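Local coordinates for protein putative xylanase (Bacteroides fragilis, PDB 2P1G) that is of unconfirmed function but probably hydrolyses glycosidic bonds, perhaps those of xylan, at residues E155-D167 with L221-R235. Sequence-based numbering, arbitrary orientation.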
loop_
_atom_site.group_PDB
_atom_site.type_symbol
_atom_site.label_atom_id
_atom_site.label_comp_id
_atom_site.label_asym_id
_atom_site.label_seq_id
_atom_site.Cartn_x
_atom_site.Cartn_y
_atom_site.Cartn_z
ATOM N N GLU A 155 -16.740 5.995 3.147
ATOM C CA GLU A 155 -15.858 7.160 3.110
ATOM C C GLU A 155 -14.563 6.878 3.842
ATOM O O GLU A 155 -14.546 6.121 4.820
ATOM C CB GLU A 155 -16.531 8.368 3.745
ATOM C CG GLU A 155 -16.594 8.280 5.241
ATOM C CD GLU A 155 -17.034 9.561 5.875
ATOM O OE1 GLU A 155 -17.810 10.305 5.222
ATOM O OE2 GLU A 155 -16.610 9.813 7.033
ATOM N N VAL A 156 -13.475 7.487 3.371
ATOM C CA VAL A 156 -12.235 7.505 4.140
ATOM C C VAL A 156 -11.750 8.958 4.272
ATOM O O VAL A 156 -12.098 9.801 3.445
ATOM C CB VAL A 156 -11.130 6.601 3.496
ATOM C CG1 VAL A 156 -11.579 5.085 3.481
ATOM C CG2 VAL A 156 -10.763 7.064 2.103
ATOM N N HIS A 157 -10.955 9.249 5.295
ATOM C CA HIS A 157 -10.330 10.586 5.401
ATOM C C HIS A 157 -9.098 10.668 4.525
ATOM O O HIS A 157 -8.396 9.672 4.368
ATOM C CB HIS A 157 -9.901 10.854 6.841
ATOM C CG HIS A 157 -11.045 11.029 7.803
ATOM N ND1 HIS A 157 -11.383 12.257 8.341
ATOM C CD2 HIS A 157 -11.881 10.126 8.368
ATOM C CE1 HIS A 157 -12.390 12.100 9.185
ATOM N NE2 HIS A 157 -12.702 10.815 9.230
ATOM N N TYR A 158 -8.824 11.839 3.941
ATOM C CA TYR A 158 -7.545 12.001 3.214
ATOM C C TYR A 158 -7.123 13.439 3.298
ATOM O O TYR A 158 -7.899 14.284 3.743
ATOM C CB TYR A 158 -7.653 11.541 1.741
ATOM C CG TYR A 158 -8.237 12.583 0.771
ATOM C CD1 TYR A 158 -7.554 12.946 -0.401
ATOM C CD2 TYR A 158 -9.466 13.205 1.028
ATOM C CE1 TYR A 158 -8.071 13.908 -1.278
ATOM C CE2 TYR A 158 -9.988 14.167 0.142
ATOM C CZ TYR A 158 -9.287 14.506 -0.989
ATOM O OH TYR A 158 -9.824 15.454 -1.849
ATOM N N LEU A 159 -5.893 13.721 2.893
ATOM C CA LEU A 159 -5.422 15.080 2.785
ATOM C C LEU A 159 -5.326 15.450 1.318
ATOM O O LEU A 159 -4.535 14.857 0.606
ATOM C CB LEU A 159 -4.016 15.225 3.383
ATOM C CG LEU A 159 -3.474 16.669 3.461
ATOM C CD1 LEU A 159 -4.203 17.507 4.553
ATOM C CD2 LEU A 159 -1.986 16.629 3.735
ATOM N N PRO A 160 -6.108 16.446 0.876
ATOM C CA PRO A 160 -6.012 16.918 -0.493
ATOM C C PRO A 160 -4.608 17.414 -0.817
ATOM O O PRO A 160 -3.985 18.075 0.010
ATOM C CB PRO A 160 -7.051 18.044 -0.552
ATOM C CG PRO A 160 -8.034 17.702 0.527
ATOM C CD PRO A 160 -7.137 17.177 1.632
ATOM N N LYS A 161 -4.119 17.098 -2.017
ATOM C CA LYS A 161 -2.752 17.460 -2.380
ATOM C C LYS A 161 -2.506 18.970 -2.315
ATOM O O LYS A 161 -1.376 19.383 -2.049
ATOM C CB LYS A 161 -2.369 16.926 -3.754
ATOM C CG LYS A 161 -3.192 17.474 -4.938
ATOM C CD LYS A 161 -2.730 16.790 -6.224
ATOM C CE LYS A 161 -3.250 17.477 -7.500
ATOM N NZ LYS A 161 -2.934 16.563 -8.654
ATOM N N ASP A 162 -3.537 19.788 -2.539
ATOM C CA ASP A 162 -3.317 21.243 -2.394
ATOM C C ASP A 162 -3.064 21.698 -0.940
ATOM O O ASP A 162 -2.703 22.860 -0.696
ATOM C CB ASP A 162 -4.373 22.103 -3.146
ATOM C CG ASP A 162 -5.758 22.072 -2.511
ATOM O OD1 ASP A 162 -5.991 21.297 -1.562
ATOM O OD2 ASP A 162 -6.649 22.835 -2.981
ATOM N N LYS A 163 -3.207 20.777 0.012
ATOM C CA LYS A 163 -2.944 21.079 1.426
ATOM C C LYS A 163 -1.560 20.622 1.870
ATOM O O LYS A 163 -1.169 20.818 3.030
ATOM C CB LYS A 163 -4.029 20.468 2.330
ATOM C CG LYS A 163 -5.460 20.888 1.940
ATOM C CD LYS A 163 -5.600 22.421 1.939
ATOM C CE LYS A 163 -6.988 22.867 1.469
ATOM N NZ LYS A 163 -7.044 24.358 1.370
ATOM N N LEU A 164 -0.805 20.027 0.949
ATOM C CA LEU A 164 0.510 19.482 1.303
ATOM C C LEU A 164 1.619 20.339 0.691
ATOM O O LEU A 164 1.590 20.614 -0.501
ATOM C CB LEU A 164 0.658 18.026 0.818
ATOM C CG LEU A 164 1.951 17.327 1.301
ATOM C CD1 LEU A 164 1.914 17.120 2.813
ATOM C CD2 LEU A 164 2.147 15.983 0.602
ATOM N N GLU A 165 2.578 20.757 1.519
ATOM C CA GLU A 165 3.691 21.585 1.075
ATOM C C GLU A 165 4.953 20.723 0.911
ATOM O O GLU A 165 5.011 19.619 1.446
ATOM C CB GLU A 165 3.973 22.695 2.116
ATOM C CG GLU A 165 2.879 23.752 2.230
ATOM C CD GLU A 165 2.645 24.490 0.934
ATOM O OE1 GLU A 165 3.587 24.591 0.122
ATOM O OE2 GLU A 165 1.519 24.986 0.722
ATOM N N PRO A 166 5.963 21.226 0.174
ATOM C CA PRO A 166 7.186 20.446 0.030
ATOM C C PRO A 166 7.820 20.028 1.356
ATOM O O PRO A 166 8.440 18.968 1.395
ATOM C CB PRO A 166 8.123 21.372 -0.750
ATOM C CG PRO A 166 7.232 22.317 -1.474
ATOM C CD PRO A 166 6.002 22.477 -0.624
ATOM N N ASP A 167 7.646 20.828 2.415
ATOM C CA ASP A 167 8.240 20.518 3.720
ATOM C C ASP A 167 7.307 19.751 4.656
ATOM O O ASP A 167 7.520 19.708 5.876
ATOM C CB ASP A 167 8.846 21.765 4.397
ATOM C CG ASP A 167 7.892 22.944 4.481
ATOM O OD1 ASP A 167 6.744 22.918 3.934
ATOM O OD2 ASP A 167 8.326 23.946 5.103
ATOM N N LEU A 221 7.343 14.953 -2.071
ATOM C CA LEU A 221 6.035 14.316 -2.255
ATOM C C LEU A 221 4.977 15.267 -2.831
ATOM O O LEU A 221 4.213 14.884 -3.721
ATOM C CB LEU A 221 5.558 13.699 -0.937
ATOM C CG LEU A 221 4.158 13.063 -0.908
ATOM C CD1 LEU A 221 4.071 11.918 -1.898
ATOM C CD2 LEU A 221 3.866 12.564 0.493
ATOM N N SER A 222 4.912 16.493 -2.315
ATOM C CA SER A 222 3.929 17.459 -2.790
ATOM C C SER A 222 4.045 17.695 -4.299
ATOM O O SER A 222 3.023 17.838 -4.983
ATOM C CB SER A 222 4.038 18.780 -2.013
ATOM O OG SER A 222 5.312 19.369 -2.217
ATOM N N GLN A 223 5.274 17.670 -4.819
ATOM C CA GLN A 223 5.499 17.863 -6.252
ATOM C C GLN A 223 5.114 16.612 -7.046
ATOM O O GLN A 223 4.528 16.731 -8.122
ATOM C CB GLN A 223 6.939 18.269 -6.550
ATOM C CG GLN A 223 7.145 18.717 -8.005
ATOM C CD GLN A 223 8.551 19.193 -8.285
ATOM O OE1 GLN A 223 8.998 20.221 -7.752
ATOM N NE2 GLN A 223 9.265 18.457 -9.139
ATOM N N MET A 224 5.420 15.427 -6.512
ATOM C CA MET A 224 4.978 14.156 -7.124
ATOM C C MET A 224 3.456 14.175 -7.325
ATOM O O MET A 224 2.946 13.767 -8.377
ATOM C CB MET A 224 5.345 12.936 -6.252
ATOM C CG MET A 224 6.831 12.638 -6.071
ATOM S SD MET A 224 7.154 11.245 -4.920
ATOM C CE MET A 224 5.962 10.046 -5.504
ATOM N N LEU A 225 2.733 14.649 -6.315
ATOM C CA LEU A 225 1.281 14.703 -6.363
ATOM C C LEU A 225 0.776 15.759 -7.326
ATOM O O LEU A 225 -0.112 15.491 -8.145
ATOM C CB LEU A 225 0.716 14.997 -4.966
ATOM C CG LEU A 225 0.960 13.960 -3.869
ATOM C CD1 LEU A 225 0.589 14.559 -2.532
ATOM C CD2 LEU A 225 0.024 12.784 -4.133
ATOM N N LYS A 226 1.321 16.968 -7.200
ATOM C CA LYS A 226 0.866 18.091 -8.018
ATOM C C LYS A 226 1.207 17.890 -9.502
ATOM O O LYS A 226 0.535 18.434 -10.375
ATOM C CB LYS A 226 1.409 19.420 -7.467
ATOM C CG LYS A 226 0.757 19.807 -6.110
ATOM C CD LYS A 226 1.354 21.060 -5.453
ATOM C CE LYS A 226 0.671 21.319 -4.078
ATOM N NZ LYS A 226 1.087 22.626 -3.394
ATOM N N ASP A 227 2.218 17.075 -9.779
ATOM C CA ASP A 227 2.627 16.807 -11.156
ATOM C C ASP A 227 1.647 15.909 -11.923
ATOM O O ASP A 227 1.644 15.902 -13.158
ATOM C CB ASP A 227 4.016 16.162 -11.181
ATOM C CG ASP A 227 5.156 17.186 -11.117
ATOM O OD1 ASP A 227 4.909 18.410 -11.211
ATOM O OD2 ASP A 227 6.322 16.746 -10.957
ATOM N N ARG A 228 0.841 15.133 -11.205
ATOM C CA ARG A 228 -0.039 14.130 -11.828
ATOM C C ARG A 228 -1.511 14.508 -11.632
ATOM O O ARG A 228 -1.981 14.599 -10.493
ATOM C CB ARG A 228 0.251 12.736 -11.229
ATOM C CG ARG A 228 1.403 11.925 -11.910
ATOM C CD ARG A 228 1.625 10.546 -11.258
ATOM N NE ARG A 228 0.557 9.582 -11.595
ATOM C CZ ARG A 228 0.332 8.405 -11.000
ATOM N NH1 ARG A 228 1.092 7.959 -9.995
ATOM N NH2 ARG A 228 -0.685 7.658 -11.411
ATOM N N LYS A 229 -2.250 14.716 -12.729
ATOM C CA LYS A 229 -3.641 15.144 -12.632
ATOM C C LYS A 229 -4.549 14.088 -11.975
ATOM O O LYS A 229 -5.537 14.446 -11.317
ATOM C CB LYS A 229 -4.203 15.526 -14.007
ATOM C CG LYS A 229 -3.574 16.795 -14.555
ATOM C CD LYS A 229 -4.287 17.294 -15.802
ATOM C CE LYS A 229 -3.612 18.569 -16.304
ATOM N NZ LYS A 229 -4.416 19.265 -17.368
ATOM N N SER A 230 -4.187 12.817 -12.139
ATOM C CA SER A 230 -4.948 11.691 -11.564
ATOM C C SER A 230 -4.730 11.482 -10.053
ATOM O O SER A 230 -5.489 10.754 -9.421
ATOM C CB SER A 230 -4.634 10.395 -12.313
ATOM O OG SER A 230 -3.313 9.934 -12.041
ATOM N N LEU A 231 -3.699 12.114 -9.484
ATOM C CA LEU A 231 -3.499 12.047 -8.039
ATOM C C LEU A 231 -4.265 13.152 -7.322
ATOM O O LEU A 231 -4.299 14.294 -7.777
ATOM C CB LEU A 231 -2.013 12.114 -7.689
ATOM C CG LEU A 231 -1.196 10.926 -8.198
ATOM C CD1 LEU A 231 0.261 11.030 -7.736
ATOM C CD2 LEU A 231 -1.825 9.564 -7.801
ATOM N N THR A 232 -4.884 12.809 -6.198
ATOM C CA THR A 232 -5.728 13.773 -5.519
ATOM C C THR A 232 -5.205 14.171 -4.143
ATOM O O THR A 232 -5.582 15.230 -3.629
ATOM C CB THR A 232 -7.169 13.268 -5.394
ATOM O OG1 THR A 232 -7.182 12.039 -4.655
ATOM C CG2 THR A 232 -7.797 13.035 -6.797
ATOM N N GLY A 233 -4.361 13.334 -3.532
ATOM C CA GLY A 233 -4.013 13.568 -2.132
ATOM C C GLY A 233 -3.324 12.368 -1.533
ATOM O O GLY A 233 -2.787 11.521 -2.281
ATOM N N ILE A 234 -3.284 12.304 -0.200
ATOM C CA ILE A 234 -2.699 11.180 0.479
ATOM C C ILE A 234 -3.500 10.722 1.684
ATOM O O ILE A 234 -4.278 11.492 2.262
ATOM C CB ILE A 234 -1.244 11.478 0.944
ATOM C CG1 ILE A 234 -1.199 12.697 1.863
ATOM C CG2 ILE A 234 -0.297 11.652 -0.291
ATOM C CD1 ILE A 234 0.232 12.945 2.550
ATOM N N ARG A 235 -3.320 9.457 2.033
ATOM C CA ARG A 235 -3.703 8.983 3.350
ATOM C C ARG A 235 -2.402 8.687 4.095
ATOM O O ARG A 235 -1.407 8.257 3.488
ATOM C CB ARG A 235 -4.557 7.712 3.248
ATOM C CG ARG A 235 -5.878 7.950 2.461
ATOM C CD ARG A 235 -6.725 6.658 2.471
ATOM N NE ARG A 235 -7.124 6.228 3.818
ATOM C CZ ARG A 235 -7.779 5.095 4.043
ATOM N NH1 ARG A 235 -8.073 4.300 3.013
ATOM N NH2 ARG A 235 -8.145 4.755 5.271
HETATM O O HOH W 1 -6.837 8.081 5.869
HETATM O O HOH W 2 -5.737 16.495 -9.532
HETATM O O HOH W 3 6.120 17.030 0.302
#
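Lys-161 reaches from the 3-10 turn 161-163 toward the loop that links helix 221-226 to strand 231-235; its aliphatic chain passes between Leu-225 of the helix and the first residues of the strand, which brings the ammonium group to that loop. CB sits 3.8 Å from Leu-225 CB, on helix 221-226. CG, placed between the backbone N and the carbonyl carbon (chi1 63°), passes beside the Thr-232 carbonyl, whose oxygen also accepts the Lys-161 backbone N-H. CD and CE then run on, fully extended, between the carbonyl oxygens of Leu-225 and Leu-231. At the tip, NZ donates to Leu-231 O at 2.8 Å and to Leu-225 O at 3.1 Å, the latter from above the carbonyl plane; Arg-228 N approaches the same oxygen from the opposite face. A water accepts from NZ and donates to Lys-229 O; through these bonds and the water the ammonium group joins Leu-225 of the helix to the type I turn 228-231.

Alongside, Leu-159 and Ile-234 form an antiparallel hydrogen-bonded pair, its Leu-159 N to Ile-234 O bond nearly straight at 174°. Leu-164 CD2 touches Leu-221 CD2 and Leu-225 CD1, both at 3.8 Å, and more loosely Ile-234 CD1. At the other end, Val-156 CB lies 3.7 Å over the centre of one face of the Arg-235 guanidinium, which also makes a salt bridge to Asp-107. A water in the guanidinium plane joins Arg-235 NE to His-157 O. The contact is a short antiparallel pairing, 159-160 against strand 231-238 of the main antiparallel sheet, with a lysine whose ammonium group bonds to main-chain carbonyls of the helix-to-strand connection.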